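Local coordinates for protein dermonecrotic toxin (Pasteurella multocida, PDB 2EBF) that acts as a dermonecrotic, strongly mitogenic toxin that induces bone resorption and is associated with severe progressive atrophic rhinitis in pigs, at residues Arg157-Glu162 / Glu169-Leu174; Lys248-Lys253 / Gly283-Tyr288; Trp52-Leu57 / Ala77-Ile82; Asp607-Asp612 / Ile696-Val701. All coordinates share one frame; numbering follows the deposited sequence.

Contact 1. Residues Arg157-Glu162 / Glu169-Leu174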
loop_
_atom_site.group_PDB
_atom_site.type_symbol
_atom_site.label_atom_id
_atom_site.label_comp_id
_atom_site.label_asym_id
_atom_site.label_seq_id
_atom_site.Cartn_x
_atom_site.Cartn_y
_atom_site.Cartn_z
ATOM N N ARG A 157 -4.612 -11.537 -0.977
ATOM C CA ARG A 157 -3.220 -11.690 -0.601
ATOM C C ARG A 157 -2.946 -11.021 0.726
ATOM O O ARG A 157 -2.350 -11.628 1.615
ATOM C CB ARG A 157 -2.311 -11.096 -1.686
ATOM C CG ARG A 157 -0.867 -10.949 -1.278
ATOM C CD ARG A 157 -0.172 -9.924 -2.170
ATOM N NE ARG A 157 -0.285 -10.277 -3.579
ATOM C CZ ARG A 157 -0.291 -9.402 -4.583
ATOM N NH1 ARG A 157 -0.199 -8.097 -4.344
ATOM N NH2 ARG A 157 -0.400 -9.835 -5.830
ATOM N N THR A 158 -3.411 -9.781 0.865
ATOM C CA THR A 158 -3.236 -8.992 2.082
ATOM C C THR A 158 -3.954 -9.652 3.273
ATOM O O THR A 158 -3.399 -9.754 4.385
ATOM C CB THR A 158 -3.735 -7.531 1.857
ATOM O OG1 THR A 158 -3.077 -6.970 0.706
ATOM C CG2 THR A 158 -3.481 -6.646 3.082
ATOM N N ALA A 159 -5.188 -10.100 3.032
ATOM C CA ALA A 159 -5.997 -10.741 4.068
ATOM C C ALA A 159 -5.305 -12.001 4.596
ATOM O O ALA A 159 -5.248 -12.211 5.801
ATOM C CB ALA A 159 -7.377 -11.095 3.529
ATOM N N MET A 160 -4.766 -12.818 3.695
ATOM C CA MET A 160 -4.120 -14.071 4.090
ATOM C C MET A 160 -2.848 -13.799 4.873
ATOM O O MET A 160 -2.582 -14.462 5.875
ATOM C CB MET A 160 -3.833 -14.960 2.876
ATOM C CG MET A 160 -5.095 -15.590 2.268
ATOM S SD MET A 160 -4.772 -16.791 0.968
ATOM C CE MET A 160 -3.932 -15.787 -0.258
ATOM N N ASN A 161 -2.071 -12.814 4.428
ATOM C CA ASN A 161 -0.883 -12.394 5.179
ATOM C C ASN A 161 -1.241 -11.841 6.560
ATOM O O ASN A 161 -0.542 -12.105 7.542
ATOM C CB ASN A 161 -0.077 -11.385 4.375
ATOM C CG ASN A 161 0.734 -12.047 3.289
ATOM O OD1 ASN A 161 1.009 -13.239 3.366
ATOM N ND2 ASN A 161 1.130 -11.285 2.280
ATOM N N GLU A 162 -2.326 -11.083 6.637
ATOM C CA GLU A 162 -2.808 -10.550 7.917
ATOM C C GLU A 162 -3.247 -11.669 8.879
ATOM O O GLU A 162 -2.916 -11.653 10.082
ATOM C CB GLU A 162 -3.957 -9.570 7.685
ATOM C CG GLU A 162 -4.330 -8.706 8.905
ATOM C CD GLU A 162 -5.251 -7.545 8.573
ATOM O OE1 GLU A 162 -5.076 -6.939 7.498
ATOM O OE2 GLU A 162 -6.135 -7.203 9.415
ATOM N N GLU A 169 -2.427 -4.995 10.545
ATOM C CA GLU A 169 -3.845 -4.805 10.270
ATOM C C GLU A 169 -4.029 -3.718 9.212
ATOM O O GLU A 169 -3.690 -2.555 9.441
ATOM C CB GLU A 169 -4.603 -4.472 11.581
ATOM C CG GLU A 169 -5.946 -3.772 11.419
ATOM C CD GLU A 169 -6.626 -3.451 12.758
ATOM O OE1 GLU A 169 -6.121 -3.895 13.814
ATOM O OE2 GLU A 169 -7.660 -2.741 12.764
ATOM N N SER A 170 -4.523 -4.111 8.038
ATOM C CA SER A 170 -4.632 -3.183 6.912
ATOM C C SER A 170 -5.762 -3.536 5.953
ATOM O O SER A 170 -6.199 -2.695 5.197
ATOM C CB SER A 170 -3.307 -3.107 6.147
ATOM O OG SER A 170 -2.896 -4.391 5.718
ATOM N N THR A 171 -6.226 -4.783 5.982
ATOM C CA THR A 171 -7.185 -5.256 4.970
ATOM C C THR A 171 -8.492 -4.471 4.962
ATOM O O THR A 171 -8.968 -4.051 3.903
ATOM C CB THR A 171 -7.453 -6.781 5.109
ATOM O OG1 THR A 171 -6.213 -7.492 5.013
ATOM C CG2 THR A 171 -8.388 -7.290 4.016
ATOM N N ALA A 172 -9.093 -4.278 6.134
ATOM C CA ALA A 172 -10.375 -3.591 6.190
ATOM C C ALA A 172 -10.278 -2.194 5.561
ATOM O O ALA A 172 -11.116 -1.796 4.742
ATOM C CB ALA A 172 -10.877 -3.496 7.649
ATOM N N ASP A 173 -9.252 -1.450 5.954
ATOM C CA ASP A 173 -9.082 -0.089 5.457
ATOM C C ASP A 173 -8.705 -0.063 3.968
ATOM O O ASP A 173 -9.095 0.854 3.257
ATOM C CB ASP A 173 -8.059 0.668 6.300
ATOM C CG ASP A 173 -8.605 1.080 7.652
ATOM O OD1 ASP A 173 -9.819 1.381 7.764
ATOM O OD2 ASP A 173 -7.814 1.098 8.608
ATOM N N LEU A 174 -7.953 -1.057 3.502
ATOM C CA LEU A 174 -7.640 -1.136 2.060
ATOM C C LEU A 174 -8.911 -1.458 1.252
ATOM O O LEU A 174 -9.089 -0.967 0.132
ATOM C CB LEU A 174 -6.489 -2.106 1.767
ATOM C CG LEU A 174 -5.075 -1.559 2.036
ATOM C CD1 LEU A 174 -4.068 -2.673 2.326
ATOM C CD2 LEU A 174 -4.573 -0.674 0.886
HETATM O O HOH W 1 -7.948 -5.307 8.642
#
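The junction between consecutive helices 151-164 and 171-180 is held by the carboxylate of Glu-162, which reaches across to the amides at the start of the second helix, those of the N-cap Ser-170 and of Thr-171. Three hydrogen bonds grip its OE1: Ser-170 N and Thr-171 N each donate to Glu-162 OE1 at 2.9 Å, and Thr-171 OG1 donates to it at 2.8 Å. The Thr-171 amide arrives on the syn lone pair, while the Ser-170 amide and the Thr-171 hydroxyl approach from opposite faces, each well out of the carboxylate plane. An extended chain, CG anti to the backbone N (chi1 -167°), carries the group there. Glu-162 OE2 accepts from a water at 2.7 Å, and that water accepts from Ala-172 N at 2.9 Å. The positive end of the helix would favour the negative charge.

Methyls pack beside the acid: Thr-158 CG2 lies against the Thr-171 hydroxyl, 3.5 Å from its OG1, its own hydroxyl bonding to Phe-154, and Ala-159 CB sits 4.0 Å from Thr-171 CG2. This is a tight turn between consecutive helices, a buried glutamate of the first accepting from N-terminal amides of the second.

Contact 2. Residues Lys248-Lys253 / Gly283-Tyr288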
loop_
_atom_site.group_PDB
_atom_site.type_symbol
_atom_site.label_atom_id
_atom_site.label_comp_id
_atom_site.label_asym_id
_atom_site.label_seq_id
_atom_site.Cartn_x
_atom_site.Cartn_y
_atom_site.Cartn_z
ATOM N N LYS A 248 1.720 22.764 -32.792
ATOM C CA LYS A 248 1.874 23.885 -31.863
ATOM C C LYS A 248 2.548 23.460 -30.549
ATOM O O LYS A 248 3.595 24.000 -30.182
ATOM C CB LYS A 248 0.515 24.545 -31.603
ATOM C CG LYS A 248 0.577 25.985 -31.113
ATOM C CD LYS A 248 -0.606 26.797 -31.643
ATOM C CE LYS A 248 -1.045 27.870 -30.658
ATOM N NZ LYS A 248 -1.732 27.264 -29.480
ATOM N N GLY A 249 1.949 22.499 -29.848
ATOM C CA GLY A 249 2.512 21.994 -28.597
ATOM C C GLY A 249 1.635 21.002 -27.852
ATOM O O GLY A 249 2.090 19.907 -27.509
ATOM N N MET A 250 0.380 21.386 -27.610
ATOM C CA MET A 250 -0.556 20.597 -26.798
ATOM C C MET A 250 -1.058 19.321 -27.501
ATOM O O MET A 250 -0.856 19.145 -28.706
ATOM C CB MET A 250 -1.745 21.469 -26.365
ATOM C CG MET A 250 -1.362 22.784 -25.677
ATOM S SD MET A 250 -1.078 22.620 -23.899
ATOM C CE MET A 250 -2.711 22.993 -23.250
ATOM N N LEU A 251 -1.694 18.436 -26.724
ATOM C CA LEU A 251 -2.310 17.185 -27.214
ATOM C C LEU A 251 -1.451 16.375 -28.193
ATOM O O LEU A 251 -1.965 15.770 -29.135
ATOM C CB LEU A 251 -3.698 17.453 -27.816
ATOM C CG LEU A 251 -4.733 18.242 -27.008
ATOM C CD1 LEU A 251 -5.970 18.496 -27.861
ATOM C CD2 LEU A 251 -5.105 17.530 -25.711
ATOM N N SER A 252 -0.145 16.361 -27.948
ATOM C CA SER A 252 0.810 15.662 -28.806
ATOM C C SER A 252 0.664 14.142 -28.766
ATOM O O SER A 252 1.042 13.458 -29.716
ATOM C CB SER A 252 2.247 16.076 -28.463
ATOM O OG SER A 252 2.412 16.315 -27.072
ATOM N N LYS A 253 0.117 13.621 -27.666
ATOM C CA LYS A 253 -0.072 12.178 -27.487
ATOM C C LYS A 253 -1.534 11.779 -27.720
ATOM O O LYS A 253 -2.128 11.033 -26.941
ATOM C CB LYS A 253 0.413 11.726 -26.101
ATOM C CG LYS A 253 1.871 12.056 -25.803
ATOM C CD LYS A 253 2.189 11.854 -24.327
ATOM C CE LYS A 253 3.505 12.528 -23.943
ATOM N NZ LYS A 253 3.733 12.493 -22.470
ATOM N N GLY A 283 -5.618 33.352 -26.935
ATOM C CA GLY A 283 -4.642 33.053 -25.889
ATOM C C GLY A 283 -3.456 32.270 -26.427
ATOM O O GLY A 283 -3.454 31.883 -27.601
ATOM N N PRO A 284 -2.437 32.027 -25.573
ATOM C CA PRO A 284 -1.227 31.291 -25.972
ATOM C C PRO A 284 -1.500 29.862 -26.456
ATOM O O PRO A 284 -0.797 29.367 -27.342
ATOM C CB PRO A 284 -0.376 31.276 -24.697
ATOM C CG PRO A 284 -1.308 31.607 -23.588
ATOM C CD PRO A 284 -2.381 32.462 -24.165
ATOM N N TYR A 285 -2.513 29.212 -25.895
ATOM C CA TYR A 285 -2.850 27.845 -26.309
ATOM C C TYR A 285 -4.237 27.732 -26.951
ATOM O O TYR A 285 -4.707 26.627 -27.275
ATOM C CB TYR A 285 -2.639 26.867 -25.141
ATOM C CG TYR A 285 -1.214 26.914 -24.608
ATOM C CD1 TYR A 285 -0.929 27.457 -23.354
ATOM C CD2 TYR A 285 -0.145 26.449 -25.382
ATOM C CE1 TYR A 285 0.388 27.515 -22.874
ATOM C CE2 TYR A 285 1.165 26.505 -24.913
ATOM C CZ TYR A 285 1.420 27.033 -23.661
ATOM O OH TYR A 285 2.711 27.086 -23.218
ATOM N N GLU A 286 -4.875 28.888 -27.141
ATOM C CA GLU A 286 -6.154 29.008 -27.854
ATOM C C GLU A 286 -7.259 28.160 -27.202
ATOM O O GLU A 286 -7.130 27.751 -26.049
ATOM C CB GLU A 286 -5.972 28.682 -29.348
ATOM C CG GLU A 286 -7.022 29.287 -30.289
ATOM C CD GLU A 286 -6.973 30.803 -30.369
ATOM O OE1 GLU A 286 -5.865 31.382 -30.460
ATOM O OE2 GLU A 286 -8.058 31.420 -30.359
ATOM N N LEU A 287 -8.338 27.892 -27.927
ATOM C CA LEU A 287 -9.471 27.188 -27.341
ATOM C C LEU A 287 -9.409 25.673 -27.544
ATOM O O LEU A 287 -10.028 24.927 -26.792
ATOM C CB LEU A 287 -10.791 27.753 -27.888
ATOM C CG LEU A 287 -12.071 27.554 -27.059
ATOM C CD1 LEU A 287 -12.021 28.313 -25.724
ATOM C CD2 LEU A 287 -13.305 27.960 -27.866
ATOM N N TYR A 288 -8.630 25.236 -28.534
ATOM C CA TYR A 288 -8.730 23.880 -29.100
ATOM C C TYR A 288 -8.552 22.706 -28.126
ATOM O O TYR A 288 -9.317 21.738 -28.196
ATOM C CB TYR A 288 -7.803 23.717 -30.314
ATOM C CG TYR A 288 -7.757 24.924 -31.233
ATOM C CD1 TYR A 288 -8.916 25.626 -31.562
ATOM C CD2 TYR A 288 -6.551 25.356 -31.777
ATOM C CE1 TYR A 288 -8.871 26.740 -32.401
ATOM C CE2 TYR A 288 -6.493 26.464 -32.621
ATOM C CZ TYR A 288 -7.655 27.151 -32.929
ATOM O OH TYR A 288 -7.598 28.253 -33.761
#
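A Met-aromatic contact between Met-250 and Tyr-285, with a lysine-to-carbonyl hydrogen bond beside it, brings together two irregular loops in the C2 region of the toxin. Met-250 SD stands over one face of the Tyr-285 ring, 4.5 Å from the ring centroid and 23° off its normal, displaced toward the rim. Its CG approaches the same ring 3.9 Å from Tyr-285 CD2, and the two side chains cross at about a right angle. A bend at chi2 (-86°) turns the thioether up from CG to its place above the ring. The opposite face is taken by the neighbouring proline, with Pro-284 CB 4.1 Å above the ring plane, so sulfur and proline CB lie on opposite faces, both offset from the ring centre.

Lys-248 works on the backbone next to this ring. Its bent chain delivers NZ to Pro-284 O, a hydrogen bond of 3.1 Å with the donor tilted 25° from the carbonyl plane. The same ammonium nitrogen, Lys-248 NZ, comes within 3.4 Å of Tyr-285 CA. The bond to Pro-284 O is the one hydrogen bond between the segments and lies at the solvent-exposed side, whereas Met-250 and Tyr-285 are buried.

The phenol hydroxyl bonds to Asp-428 on helix 425-434, and that helix also packs on Met-250 and Tyr-285 through Ala-429 and on Pro-284 through Phe-432. Close by, Leu-251 and Tyr-288 lean on helix 234-248. The contact therefore lies where the exit of helix 234-248, ahead of strand 254-257, meets the lead-in to helix 288-300, with helix 425-434 packed against both loops.

Contact 3. Residues Trp52-Leu57 / Ala77-Ile82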
loop_
_atom_site.group_PDB
_atom_site.type_symbol
_atom_site.label_atom_id
_atom_site.label_comp_id
_atom_site.label_asym_id
_atom_site.label_seq_id
_atom_site.Cartn_x
_atom_site.Cartn_y
_atom_site.Cartn_z
ATOM N N TRP A 52 -12.806 -28.154 -11.121
ATOM C CA TRP A 52 -12.790 -28.941 -12.344
ATOM C C TRP A 52 -11.595 -28.589 -13.207
ATOM O O TRP A 52 -11.179 -27.424 -13.268
ATOM C CB TRP A 52 -14.039 -28.674 -13.182
ATOM C CG TRP A 52 -15.328 -29.258 -12.687
ATOM C CD1 TRP A 52 -15.503 -30.306 -11.815
ATOM C CD2 TRP A 52 -16.636 -28.845 -13.088
ATOM N NE1 TRP A 52 -16.855 -30.550 -11.640
ATOM C CE2 TRP A 52 -17.566 -29.667 -12.411
ATOM C CE3 TRP A 52 -17.114 -27.850 -13.958
ATOM C CZ2 TRP A 52 -18.945 -29.525 -12.573
ATOM C CZ3 TRP A 52 -18.484 -27.705 -14.113
ATOM C CH2 TRP A 52 -19.384 -28.541 -13.420
ATOM N N THR A 53 -11.046 -29.605 -13.867
ATOM C CA THR A 53 -10.033 -29.409 -14.903
ATOM C C THR A 53 -10.741 -29.076 -16.221
ATOM O O THR A 53 -11.946 -29.285 -16.326
ATOM C CB THR A 53 -9.211 -30.685 -15.105
ATOM O OG1 THR A 53 -10.094 -31.770 -15.442
ATOM C CG2 THR A 53 -8.425 -31.017 -13.830
ATOM N N PRO A 54 -10.004 -28.547 -17.226
ATOM C CA PRO A 54 -10.605 -28.225 -18.531
ATOM C C PRO A 54 -11.329 -29.392 -19.217
ATOM O O PRO A 54 -12.387 -29.178 -19.813
ATOM C CB PRO A 54 -9.397 -27.771 -19.375
ATOM C CG PRO A 54 -8.436 -27.253 -18.390
ATOM C CD PRO A 54 -8.581 -28.169 -17.189
ATOM N N GLU A 55 -10.777 -30.607 -19.140
ATOM C CA GLU A 55 -11.440 -31.780 -19.746
ATOM C C GLU A 55 -12.798 -32.040 -19.115
ATOM O O GLU A 55 -13.762 -32.369 -19.802
ATOM C CB GLU A 55 -10.587 -33.049 -19.638
ATOM C CG GLU A 55 -9.324 -33.066 -20.494
ATOM C CD GLU A 55 -9.570 -32.953 -21.995
ATOM O OE1 GLU A 55 -10.640 -33.363 -22.503
ATOM O OE2 GLU A 55 -8.659 -32.455 -22.682
ATOM N N VAL A 56 -12.875 -31.884 -17.803
ATOM C CA VAL A 56 -14.133 -32.078 -17.108
ATOM C C VAL A 56 -15.142 -30.987 -17.525
ATOM O O VAL A 56 -16.304 -31.285 -17.836
ATOM C CB VAL A 56 -13.914 -32.128 -15.581
ATOM C CG1 VAL A 56 -15.208 -31.905 -14.847
ATOM C CG2 VAL A 56 -13.305 -33.466 -15.179
ATOM N N LEU A 57 -14.684 -29.738 -17.554
ATOM C CA LEU A 57 -15.523 -28.622 -18.000
ATOM C C LEU A 57 -16.105 -28.865 -19.392
ATOM O O LEU A 57 -17.290 -28.609 -19.622
ATOM C CB LEU A 57 -14.722 -27.318 -18.027
ATOM C CG LEU A 57 -15.387 -25.991 -17.613
ATOM C CD1 LEU A 57 -14.866 -24.833 -18.456
ATOM C CD2 LEU A 57 -16.919 -25.998 -17.561
ATOM N N ALA A 77 -9.004 -21.822 -21.582
ATOM C CA ALA A 77 -7.585 -21.456 -21.545
ATOM C C ALA A 77 -7.171 -21.012 -20.150
ATOM O O ALA A 77 -6.130 -21.435 -19.646
ATOM C CB ALA A 77 -7.286 -20.360 -22.556
ATOM N N LYS A 78 -7.983 -20.151 -19.534
ATOM C CA LYS A 78 -7.708 -19.659 -18.183
ATOM C C LYS A 78 -7.787 -20.777 -17.134
ATOM O O LYS A 78 -6.984 -20.818 -16.198
ATOM C CB LYS A 78 -8.634 -18.495 -17.807
ATOM C CG LYS A 78 -8.254 -17.853 -16.465
ATOM C CD LYS A 78 -8.186 -16.342 -16.524
ATOM C CE LYS A 78 -7.332 -15.873 -17.675
ATOM N NZ LYS A 78 -6.742 -14.525 -17.498
ATOM N N LEU A 79 -8.746 -21.680 -17.289
ATOM C CA LEU A 79 -8.851 -22.816 -16.373
ATOM C C LEU A 79 -7.572 -23.658 -16.448
ATOM O O LEU A 79 -7.046 -24.098 -15.423
ATOM C CB LEU A 79 -10.056 -23.684 -16.721
ATOM C CG LEU A 79 -10.939 -24.259 -15.600
ATOM C CD1 LEU A 79 -11.606 -25.543 -16.045
ATOM C CD2 LEU A 79 -10.251 -24.398 -14.236
ATOM N N GLN A 80 -7.066 -23.865 -17.660
ATOM C CA GLN A 80 -5.834 -24.621 -17.832
ATOM C C GLN A 80 -4.649 -23.943 -17.153
ATOM O O GLN A 80 -3.875 -24.609 -16.470
ATOM C CB GLN A 80 -5.531 -24.893 -19.307
ATOM C CG GLN A 80 -4.355 -25.851 -19.497
ATOM C CD GLN A 80 -4.568 -27.195 -18.805
ATOM O OE1 GLN A 80 -3.947 -27.485 -17.778
ATOM N NE2 GLN A 80 -5.461 -28.014 -19.355
ATOM N N ARG A 81 -4.523 -22.627 -17.333
ATOM C CA ARG A 81 -3.459 -21.851 -16.687
ATOM C C ARG A 81 -3.507 -21.976 -15.167
ATOM O O ARG A 81 -2.463 -22.045 -14.522
ATOM C CB ARG A 81 -3.510 -20.370 -17.089
ATOM C CG ARG A 81 -2.970 -20.068 -18.486
ATOM C CD ARG A 81 -2.698 -18.559 -18.673
ATOM N NE ARG A 81 -1.562 -18.097 -17.863
ATOM C CZ ARG A 81 -1.310 -16.827 -17.531
ATOM N NH1 ARG A 81 -2.106 -15.832 -17.927
ATOM N NH2 ARG A 81 -0.249 -16.548 -16.783
ATOM N N ILE A 82 -4.716 -21.992 -14.597
ATOM C CA ILE A 82 -4.893 -22.143 -13.149
ATOM C C ILE A 82 -4.307 -23.469 -12.676
ATOM O O ILE A 82 -3.520 -23.507 -11.722
ATOM C CB ILE A 82 -6.387 -22.017 -12.755
ATOM C CG1 ILE A 82 -6.820 -20.555 -12.866
ATOM C CG2 ILE A 82 -6.655 -22.538 -11.327
ATOM C CD1 ILE A 82 -8.274 -20.386 -13.133
#
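Trp-52 begins the contact with its backbone: the carbonyl oxygen lies against both methyls of Leu-79, with Trp-52 O 3.3 Å from Leu-79 CD2 and 3.4 Å from Leu-79 CD1. The same oxygen accepts a hydrogen bond from His-83, one turn further along helix 70-84. The indole leads off elsewhere, and one of its faces carries Val-56 CG1. Thr-53, at the N-cap position, adds its carbonyl carbon, 3.6 Å from Leu-79 CD1.

Pro-54 opens the helix and is buried against the partner. Its CD lies 4.2 Å from Leu-79 CD1, while its CG rests 3.9 Å from Gln-80 CB and 3.7 Å from Gln-80 N. One turn on, Leu-57 comes obliquely to the same methyl, its CB 4.1 Å from Leu-79 CD1. Leu-79 CD1 thus touches the Trp-52 carbonyl, Pro-54 and Leu-57. No hydrogen bond spans the two segments, and the fit is one of shape.

Both pieces belong to the Membrane Localization Domain. Helix 54-60 packs beside helix 70-84, Leu-57 continues onto Ala-117 and Leu-121 of helix 115-129, and Ile-82 packs on helix 88-108, so the pair sits among the helices of this domain.

Contact 4. Residues Asp607-Asp612 / Ile696-Val701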
loop_
_atom_site.group_PDB
_atom_site.type_symbol
_atom_site.label_atom_id
_atom_site.label_comp_id
_atom_site.label_asym_id
_atom_site.label_seq_id
_atom_site.Cartn_x
_atom_site.Cartn_y
_atom_site.Cartn_z
ATOM N N ASP A 607 26.247 -20.293 33.001
ATOM C CA ASP A 607 27.049 -21.290 33.720
ATOM C C ASP A 607 26.492 -21.560 35.120
ATOM O O ASP A 607 26.333 -22.717 35.514
ATOM C CB ASP A 607 28.515 -20.847 33.809
ATOM C CG ASP A 607 29.399 -21.870 34.522
ATOM O OD1 ASP A 607 29.785 -22.882 33.893
ATOM O OD2 ASP A 607 29.719 -21.657 35.708
ATOM N N ALA A 608 26.199 -20.485 35.853
ATOM C CA ALA A 608 25.613 -20.562 37.195
ATOM C C ALA A 608 24.333 -21.409 37.232
ATOM O O ALA A 608 24.202 -22.314 38.063
ATOM C CB ALA A 608 25.332 -19.167 37.719
ATOM N N ILE A 609 23.406 -21.112 36.328
ATOM C CA ILE A 609 22.137 -21.834 36.246
ATOM C C ILE A 609 22.372 -23.311 35.936
ATOM O O ILE A 609 21.818 -24.186 36.599
ATOM C CB ILE A 609 21.207 -21.214 35.184
ATOM C CG1 ILE A 609 20.827 -19.787 35.587
ATOM C CG2 ILE A 609 19.943 -22.061 35.025
ATOM C CD1 ILE A 609 20.406 -18.902 34.436
ATOM N N LYS A 610 23.209 -23.583 34.937
ATOM C CA LYS A 610 23.463 -24.962 34.523
ATOM C C LYS A 610 24.184 -25.756 35.610
ATOM O O LYS A 610 24.038 -26.979 35.695
ATOM C CB LYS A 610 24.265 -24.988 33.221
ATOM C CG LYS A 610 23.457 -24.535 32.033
ATOM C CD LYS A 610 24.273 -24.542 30.762
ATOM C CE LYS A 610 23.345 -24.519 29.555
ATOM N NZ LYS A 610 23.896 -23.660 28.467
ATOM N N ASN A 611 24.952 -25.047 36.439
ATOM C CA ASN A 611 25.664 -25.659 37.555
ATOM C C ASN A 611 25.000 -25.469 38.916
ATOM O O ASN A 611 25.642 -25.639 39.948
ATOM C CB ASN A 611 27.116 -25.173 37.594
ATOM C CG ASN A 611 27.943 -25.777 36.493
ATOM O OD1 ASN A 611 28.243 -26.973 36.515
ATOM N ND2 ASN A 611 28.313 -24.959 35.512
ATOM N N ASP A 612 23.714 -25.138 38.924
ATOM C CA ASP A 612 22.990 -25.019 40.182
ATOM C C ASP A 612 22.422 -26.378 40.598
ATOM O O ASP A 612 21.737 -27.036 39.817
ATOM C CB ASP A 612 21.885 -23.964 40.085
ATOM C CG ASP A 612 21.225 -23.705 41.424
ATOM O OD1 ASP A 612 20.115 -24.216 41.640
ATOM O OD2 ASP A 612 21.847 -23.028 42.276
ATOM N N ILE A 696 19.657 -28.848 30.833
ATOM C CA ILE A 696 18.931 -27.582 30.952
ATOM C C ILE A 696 19.215 -26.736 29.722
ATOM O O ILE A 696 20.368 -26.344 29.478
ATOM C CB ILE A 696 19.321 -26.792 32.241
ATOM C CG1 ILE A 696 19.092 -27.641 33.501
ATOM C CG2 ILE A 696 18.562 -25.455 32.323
ATOM C CD1 ILE A 696 19.830 -27.107 34.727
ATOM N N LEU A 697 18.167 -26.480 28.947
ATOM C CA LEU A 697 18.272 -25.697 27.718
ATOM C C LEU A 697 18.106 -24.203 27.972
ATOM O O LEU A 697 17.064 -23.752 28.460
ATOM C CB LEU A 697 17.226 -26.174 26.696
ATOM C CG LEU A 697 17.162 -25.432 25.353
ATOM C CD1 LEU A 697 18.510 -25.439 24.623
ATOM C CD2 LEU A 697 16.087 -26.049 24.459
ATOM N N ILE A 698 19.139 -23.433 27.637
ATOM C CA ILE A 698 19.092 -21.975 27.783
ATOM C C ILE A 698 19.350 -21.300 26.444
ATOM O O ILE A 698 20.443 -21.433 25.865
ATOM C CB ILE A 698 20.090 -21.465 28.865
ATOM C CG1 ILE A 698 19.776 -22.136 30.213
ATOM C CG2 ILE A 698 20.060 -19.923 28.957
ATOM C CD1 ILE A 698 20.797 -21.859 31.308
ATOM N N LEU A 699 18.333 -20.598 25.950
ATOM C CA LEU A 699 18.427 -19.829 24.709
ATOM C C LEU A 699 17.552 -18.596 24.789
ATOM O O LEU A 699 16.586 -18.570 25.567
ATOM C CB LEU A 699 17.973 -20.665 23.500
ATOM C CG LEU A 699 18.831 -21.778 22.915
ATOM C CD1 LEU A 699 17.964 -22.669 22.014
ATOM C CD2 LEU A 699 20.051 -21.225 22.152
ATOM N N PRO A 700 17.851 -17.573 23.964
ATOM C CA PRO A 700 16.875 -16.493 23.875
ATOM C C PRO A 700 15.536 -17.077 23.437
ATOM O O PRO A 700 15.515 -18.014 22.637
ATOM C CB PRO A 700 17.459 -15.582 22.798
ATOM C CG PRO A 700 18.949 -15.867 22.853
ATOM C CD PRO A 700 19.007 -17.345 23.078
ATOM N N VAL A 701 14.438 -16.553 23.978
ATOM C CA VAL A 701 13.131 -17.218 23.843
ATOM C C VAL A 701 12.754 -17.586 22.391
ATOM O O VAL A 701 12.247 -18.677 22.140
ATOM C CB VAL A 701 11.973 -16.485 24.601
ATOM C CG1 VAL A 701 12.138 -16.632 26.127
ATOM C CG2 VAL A 701 11.873 -15.030 24.202
HETATM O O HOH W 2 21.708 -24.856 26.810
HETATM O O HOH W 3 22.827 -22.766 25.932
#
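Lys-610 stretches over Ile-698, from the last turn of helix 596-610 to the strand 697-700. From CB the chain leaves with CG anti to the carbonyl carbon (chi1 -71°), which brings Lys-610 CG within 3.8 Å of Ile-698 CD1. It then runs extended (chi2 179°) and bends only at the last torsion: CD passes that methyl, and Lys-610 CE settles 3.5 Å from Ile-696 O. At the tip, Lys-610 NZ donates to two waters, at 3.0 and 2.9 Å, and forms a salt bridge with Glu-583. The first water also accepts from Ile-698 N at 3.1 Å, and the second lies 2.7 Å from Ile-698 O.

Below the lysine the contact is apolar. Ile-609 CG2 meets Ile-698 CD1 at 3.8 Å, the two side chains crossing at a slant, and Ile-696 CD1 lies 4.0 Å from the backbone oxygen Ile-609 O.

Strand 697-700 is an outermost strand of its antiparallel sheet, with Leu-697 and Leu-699 bonded to strand 676-681. Ile-698 turns its polar backbone atoms the other way, toward the two waters. The chemistry is thus divided: methyls seat the helix on the C3 sheet, while a hydrated ammonium group, whose charge Glu-583 probably balances, reaches the strand's polar edge through water.

Overall arrangement
In this C-terminal region of the toxin, contact 3 comes first from the N terminus, closing a loop of 19 residues inside the Membrane Localization Domain. Contact 1 follows and closes the shortest loop, six residues between successive helices, about 29 Å from contact 3 between centres and nearer the chain's centre in space. Contact 2 then spans 29 residues within the C2 region, joining two loops. Contact 4 closes the longest loop, 83 residues, tying a helix to an edge strand of the C3 domain. All four run in series, none nested or crossing. Contacts 2 and 4 lie on opposite sides of the chain's centre, about 79 Å apart between centres; each ties together pieces of one part of the fold.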